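DUF211 domain-containing protein (Archaeoglobus fulgidus DSM 4304, PDB 3BPD) is of unknown function, but binds magnesium ions and crystallises as a heptamer of ferredoxin-like subunits. Local coordinates at residues E43-A47 with T48-K52; I53-G57 with N58-Y62. The protein carries 1 engineered substitution. All coordinates share one frame; numbering follows the deposited sequence.

Interaction 1 of 2, residues E43-A47 with T48-K52. With MG (magnesium ion), chain B; MG (magnesium ion), chain C.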
loop_
_atom_site.group_PDB
_atom_site.type_symbol
_atom_site.label_atom_id
_atom_site.label_comp_id
_atom_site.label_asym_id
_atom_site.label_seq_id
_atom_site.Cartn_x
_atom_site.Cartn_y
_atom_site.Cartn_z
ATOM N N GLU F 43 22.946 10.735 4.000
ATOM C CA GLU F 43 24.137 10.315 4.727
ATOM C C GLU F 43 24.976 11.490 5.201
ATOM O O GLU F 43 25.025 12.535 4.549
ATOM C CB GLU F 43 24.998 9.408 3.836
ATOM C CG GLU F 43 26.363 9.076 4.413
ATOM C CD GLU F 43 27.270 8.362 3.424
ATOM O OE1 GLU F 43 27.087 7.146 3.189
ATOM O OE2 GLU F 43 28.169 9.031 2.878
ATOM N N ILE F 44 25.621 11.310 6.350
ATOM C CA ILE F 44 26.506 12.323 6.894
ATOM C C ILE F 44 27.942 11.823 6.780
ATOM O O ILE F 44 28.250 10.691 7.136
ATOM C CB ILE F 44 26.244 12.617 8.376
ATOM C CG1 ILE F 44 24.808 13.080 8.594
ATOM C CG2 ILE F 44 27.175 13.712 8.835
ATOM C CD1 ILE F 44 24.555 13.654 9.982
ATOM N N ASP F 45 28.822 12.677 6.280
ATOM C CA ASP F 45 30.225 12.319 6.131
ATOM C C ASP F 45 31.111 13.160 7.036
ATOM O O ASP F 45 30.633 13.880 7.916
ATOM C CB ASP F 45 30.677 12.495 4.672
ATOM C CG ASP F 45 30.316 11.299 3.780
ATOM O OD1 ASP F 45 29.870 11.532 2.631
ATOM O OD2 ASP F 45 30.493 10.137 4.213
ATOM N N GLN F 46 32.413 13.051 6.793
ATOM C CA GLN F 46 33.430 13.761 7.550
ATOM C C GLN F 46 33.037 15.216 7.773
ATOM O O GLN F 46 32.901 15.661 8.915
ATOM C CB GLN F 46 34.755 13.681 6.796
ATOM C CG GLN F 46 35.978 14.070 7.602
ATOM C CD GLN F 46 37.265 13.715 6.877
ATOM O OE1 GLN F 46 37.463 12.563 6.468
ATOM N NE2 GLN F 46 38.150 14.700 6.712
ATOM N N ALA F 47 32.839 15.942 6.674
ATOM C CA ALA F 47 32.471 17.349 6.719
ATOM C C ALA F 47 31.477 17.644 5.605
ATOM O O ALA F 47 31.435 18.753 5.064
ATOM C CB ALA F 47 33.708 18.189 6.533
ATOM N N THR F 48 30.656 16.653 5.280
ATOM C CA THR F 48 29.711 16.791 4.191
ATOM C C THR F 48 28.452 15.962 4.420
ATOM O O THR F 48 28.436 15.054 5.251
ATOM C CB THR F 48 30.390 16.334 2.877
ATOM O OG1 THR F 48 30.049 17.236 1.828
ATOM C CG2 THR F 48 29.945 14.928 2.488
ATOM N N GLU F 49 27.394 16.278 3.682
ATOM C CA GLU F 49 26.150 15.530 3.794
ATOM C C GLU F 49 25.555 15.332 2.418
ATOM O O GLU F 49 25.692 16.188 1.543
ATOM C CB GLU F 49 25.109 16.274 4.634
ATOM C CG GLU F 49 25.556 16.728 5.994
ATOM C CD GLU F 49 24.401 17.236 6.828
ATOM O OE1 GLU F 49 23.642 18.104 6.334
ATOM O OE2 GLU F 49 24.254 16.768 7.982
ATOM N N ASN F 50 24.914 14.189 2.225
ATOM C CA ASN F 50 24.231 13.910 0.979
ATOM C C ASN F 50 22.762 13.968 1.383
ATOM O O ASN F 50 22.341 13.309 2.340
ATOM C CB ASN F 50 24.609 12.527 0.440
ATOM C CG ASN F 50 25.966 12.524 -0.267
ATOM O OD1 ASN F 50 26.178 13.283 -1.208
ATOM N ND2 ASN F 50 26.887 11.662 0.185
ATOM N N ILE F 51 21.996 14.786 0.674
ATOM C CA ILE F 51 20.584 14.956 0.976
ATOM C C ILE F 51 19.713 14.901 -0.282
ATOM O O ILE F 51 20.159 15.274 -1.369
ATOM C CB ILE F 51 20.349 16.315 1.702
ATOM C CG1 ILE F 51 20.753 17.480 0.787
ATOM C CG2 ILE F 51 21.171 16.375 2.982
ATOM C CD1 ILE F 51 20.561 18.864 1.414
ATOM N N LYS F 52 18.477 14.422 -0.127
ATOM C CA LYS F 52 17.515 14.355 -1.233
ATOM C C LYS F 52 16.489 15.487 -1.038
ATOM O O LYS F 52 15.822 15.549 -0.004
ATOM C CB LYS F 52 16.789 13.001 -1.240
ATOM C CG LYS F 52 16.981 12.202 -2.512
ATOM C CD LYS F 52 18.392 11.626 -2.593
ATOM C CE LYS F 52 18.622 10.843 -3.874
ATOM N NZ LYS F 52 19.795 9.938 -3.720
HETATM MG MG MG B . 29.454 9.362 1.124
HETATM MG MG MG C . 30.087 7.866 4.262
#
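Glu43, Asp45 and Asn50 bring two carboxylates and an amide together beside a pair of magnesium ions. Above one face of the Glu43 carboxylate stands the chain C magnesium, which Glu43 OE2 binds at 2.6 Å. The chain B ion lies beyond Glu43 OE2, at 2.2 Å and only slightly tilted from the carboxylate plane; this oxygen bridges both ions. The Asp45 carboxylate, whose plane is turned about 72° from that of Glu43, has both ions near its own plane. Asp45 OD2 binds the chain C magnesium at 2.3 Å, while Asp45 OD1 binds, at a longer 2.7 Å, the chain B ion. At the side of Asp45 away from the metals sits the methyl CG2 of Thr48, packed alongside CB and OD1. The amide of Asn50 turns ND2 toward the chain B ion without binding it.

The extended Glu43 side chain, with CG anti to the backbone N (chi1 171°), carries its carboxylate out to this site. Its backbone is fixed by a hydrogen-bonded antiparallel pair with Asn50: Asn50 N donates to Glu43 O at 2.9 Å with a nearly straight N-H (167°), and Glu43 N returns a bond to Asn50 O at 3.1 Å. Beyond it, Asp45 N donates to Thr48 O, bridging the reversal at Gln46 and Ala47. On the other face of the hairpin, Ile44 lies beside Glu49, its CD1 3.7 Å from Glu49 OE2, while Glu49 OE1 makes a salt bridge to Lys15. Thr48 OG1 bonds to the carbonyl of Lys15.

The cations probably offset the repulsion between the carboxylates they bridge and favour ionisation of both; the hairpin end is thus a magnesium site where Glu43, at the strand end, and Asp45, in the turn, share both ions.

Interaction 2 of 2, residues I53-G57 with N58-Y62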
loop_
_atom_site.group_PDB
_atom_site.type_symbol
_atom_site.label_atom_id
_atom_site.label_comp_id
_atom_site.label_asym_id
_atom_site.label_seq_id
_atom_site.Cartn_x
_atom_site.Cartn_y
_atom_site.Cartn_z
ATOM N N ILE F 53 16.373 16.380 -2.020
ATOM C CA ILE F 53 15.430 17.498 -1.934
ATOM C C ILE F 53 14.240 17.322 -2.876
ATOM O O ILE F 53 14.409 17.130 -4.077
ATOM C CB ILE F 53 16.101 18.849 -2.281
ATOM C CG1 ILE F 53 17.220 19.173 -1.278
ATOM C CG2 ILE F 53 15.059 19.957 -2.267
ATOM C CD1 ILE F 53 18.039 20.441 -1.615
ATOM N N THR F 54 13.036 17.378 -2.318
ATOM C CA THR F 54 11.826 17.245 -3.108
ATOM C C THR F 54 11.106 18.585 -3.020
ATOM O O THR F 54 10.755 19.044 -1.929
ATOM C CB THR F 54 10.897 16.136 -2.552
ATOM O OG1 THR F 54 11.580 14.886 -2.579
ATOM C CG2 THR F 54 9.628 16.014 -3.390
ATOM N N ILE F 55 10.908 19.211 -4.177
ATOM C CA ILE F 55 10.234 20.496 -4.267
ATOM C C ILE F 55 8.941 20.373 -5.055
ATOM O O ILE F 55 8.925 19.879 -6.187
ATOM C CB ILE F 55 11.111 21.532 -4.963
ATOM C CG1 ILE F 55 12.470 21.587 -4.290
ATOM C CG2 ILE F 55 10.462 22.898 -4.886
ATOM C CD1 ILE F 55 13.416 22.530 -4.960
ATOM N N LEU F 56 7.858 20.827 -4.433
ATOM C CA LEU F 56 6.538 20.800 -5.043
ATOM C C LEU F 56 6.087 22.239 -5.301
ATOM O O LEU F 56 6.438 23.147 -4.551
ATOM C CB LEU F 56 5.539 20.107 -4.106
ATOM C CG LEU F 56 4.119 19.971 -4.664
ATOM C CD1 LEU F 56 4.190 19.145 -5.939
ATOM C CD2 LEU F 56 3.177 19.339 -3.651
ATOM N N GLY F 57 5.315 22.445 -6.362
ATOM C CA GLY F 57 4.828 23.781 -6.665
ATOM C C GLY F 57 4.276 23.900 -8.069
ATOM O O GLY F 57 3.943 22.891 -8.696
ATOM N N ASN F 58 4.172 25.134 -8.563
ATOM C CA ASN F 58 3.669 25.371 -9.917
ATOM C C ASN F 58 4.614 26.191 -10.769
ATOM O O ASN F 58 5.179 27.177 -10.308
ATOM C CB ASN F 58 2.336 26.092 -9.891
ATOM C CG ASN F 58 1.728 26.197 -11.265
ATOM O OD1 ASN F 58 0.814 26.986 -11.496
ATOM N ND2 ASN F 58 2.232 25.392 -12.193
ATOM N N ASN F 59 4.793 25.781 -12.016
ATOM C CA ASN F 59 5.654 26.512 -12.931
ATOM C C ASN F 59 6.960 26.942 -12.251
ATOM O O ASN F 59 7.363 28.102 -12.325
ATOM C CB ASN F 59 4.888 27.737 -13.442
ATOM C CG ASN F 59 5.472 28.300 -14.717
ATOM O OD1 ASN F 59 5.671 27.575 -15.688
ATOM N ND2 ASN F 59 5.742 29.604 -14.725
ATOM N N LEU F 60 7.621 25.994 -11.593
ATOM C CA LEU F 60 8.868 26.268 -10.886
ATOM C C LEU F 60 9.983 26.741 -11.800
ATOM O O LEU F 60 10.083 26.311 -12.943
ATOM C CB LEU F 60 9.357 25.015 -10.154
ATOM C CG LEU F 60 8.490 24.267 -9.142
ATOM C CD1 LEU F 60 9.326 23.127 -8.589
ATOM C CD2 LEU F 60 8.029 25.176 -8.006
ATOM N N ASP F 61 10.834 27.614 -11.276
ATOM C CA ASP F 61 11.980 28.140 -12.015
ATOM C C ASP F 61 13.252 27.405 -11.555
ATOM O O ASP F 61 13.838 27.736 -10.526
ATOM C CB ASP F 61 12.098 29.650 -11.756
ATOM C CG ASP F 61 13.356 30.257 -12.345
ATOM O OD1 ASP F 61 13.405 31.502 -12.450
ATOM O OD2 ASP F 61 14.299 29.509 -12.692
ATOM N N TYR F 62 13.678 26.413 -12.328
ATOM C CA TYR F 62 14.859 25.637 -11.975
ATOM C C TYR F 62 16.093 26.464 -11.624
ATOM O O TYR F 62 16.718 26.237 -10.587
ATOM C CB TYR F 62 15.219 24.648 -13.090
ATOM C CG TYR F 62 16.377 23.765 -12.702
ATOM C CD1 TYR F 62 16.268 22.854 -11.646
ATOM C CD2 TYR F 62 17.597 23.868 -13.356
ATOM C CE1 TYR F 62 17.354 22.070 -11.254
ATOM C CE2 TYR F 62 18.687 23.095 -12.977
ATOM C CZ TYR F 62 18.562 22.198 -11.929
ATOM O OH TYR F 62 19.662 21.444 -11.572
#
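Leu60 reaches back across the corner of the chain to Ile55 and Gly57, the residues that end the strand before it. From CB the side chain heads toward that strand: chi1 of -56° sets CG anti to Leu60's own carbonyl carbon, and CG comes 4.4 Å from Gly57 CA. There the two methyls part company. CD1 continues to the branch methyl of Ile55, with Leu60 CD1 3.9 Å from Ile55 CG2, and it also passes 4.1 Å from Ile55 O. CD2 instead settles over the bare backbone of Gly57, Leu60 CD2 lying 3.7 Å from Gly57 CA and 4.0 Å from Gly57 C. The Leu60 and Ile55 side chains meet at an angle, methyl CD1 against methyl CG2, and do not run alongside each other.

No hydrogen bond links 53-57 to 58-62. The corner takes its polar support from elsewhere: Gly57 O accepts a bond from NH1 of Arg7, and the carboxylate of Asp61, at the N-cap of helix 62-71, receives the backbone N of Gln64 on OD2. Ile65 of that helix packs on both Ile55 and Leu60, and Val34 of strand 34-44 also touches both. Such a turn from strand into capped helix opens the second beta-alpha-beta crossover of a ferredoxin-like fold, which continues through helix 62-71 to strand 75-85.

Overall arrangement
From the N terminus, strand 6-16 and helix 21-29 lead to strand 34-44, and interaction 1 closes the hairpin between that strand and 48-57. The chain then runs the length of strand 48-57 before interaction 2 turns it into helix 62-71. The two contacts follow in series, neither nested nor crossing, and their segments adjoin in sequence without further touch. Their centres are 23 Å apart, on opposite sides of the chain's centre: a metal-bearing surface hairpin at one end, a partly buried strand-to-helix corner at the other. Interaction 1 joins neighbouring strands, whereas interaction 2 ties the sheet, ordered 34-44, 48-57, 6-16, 75-85, to its helical layer.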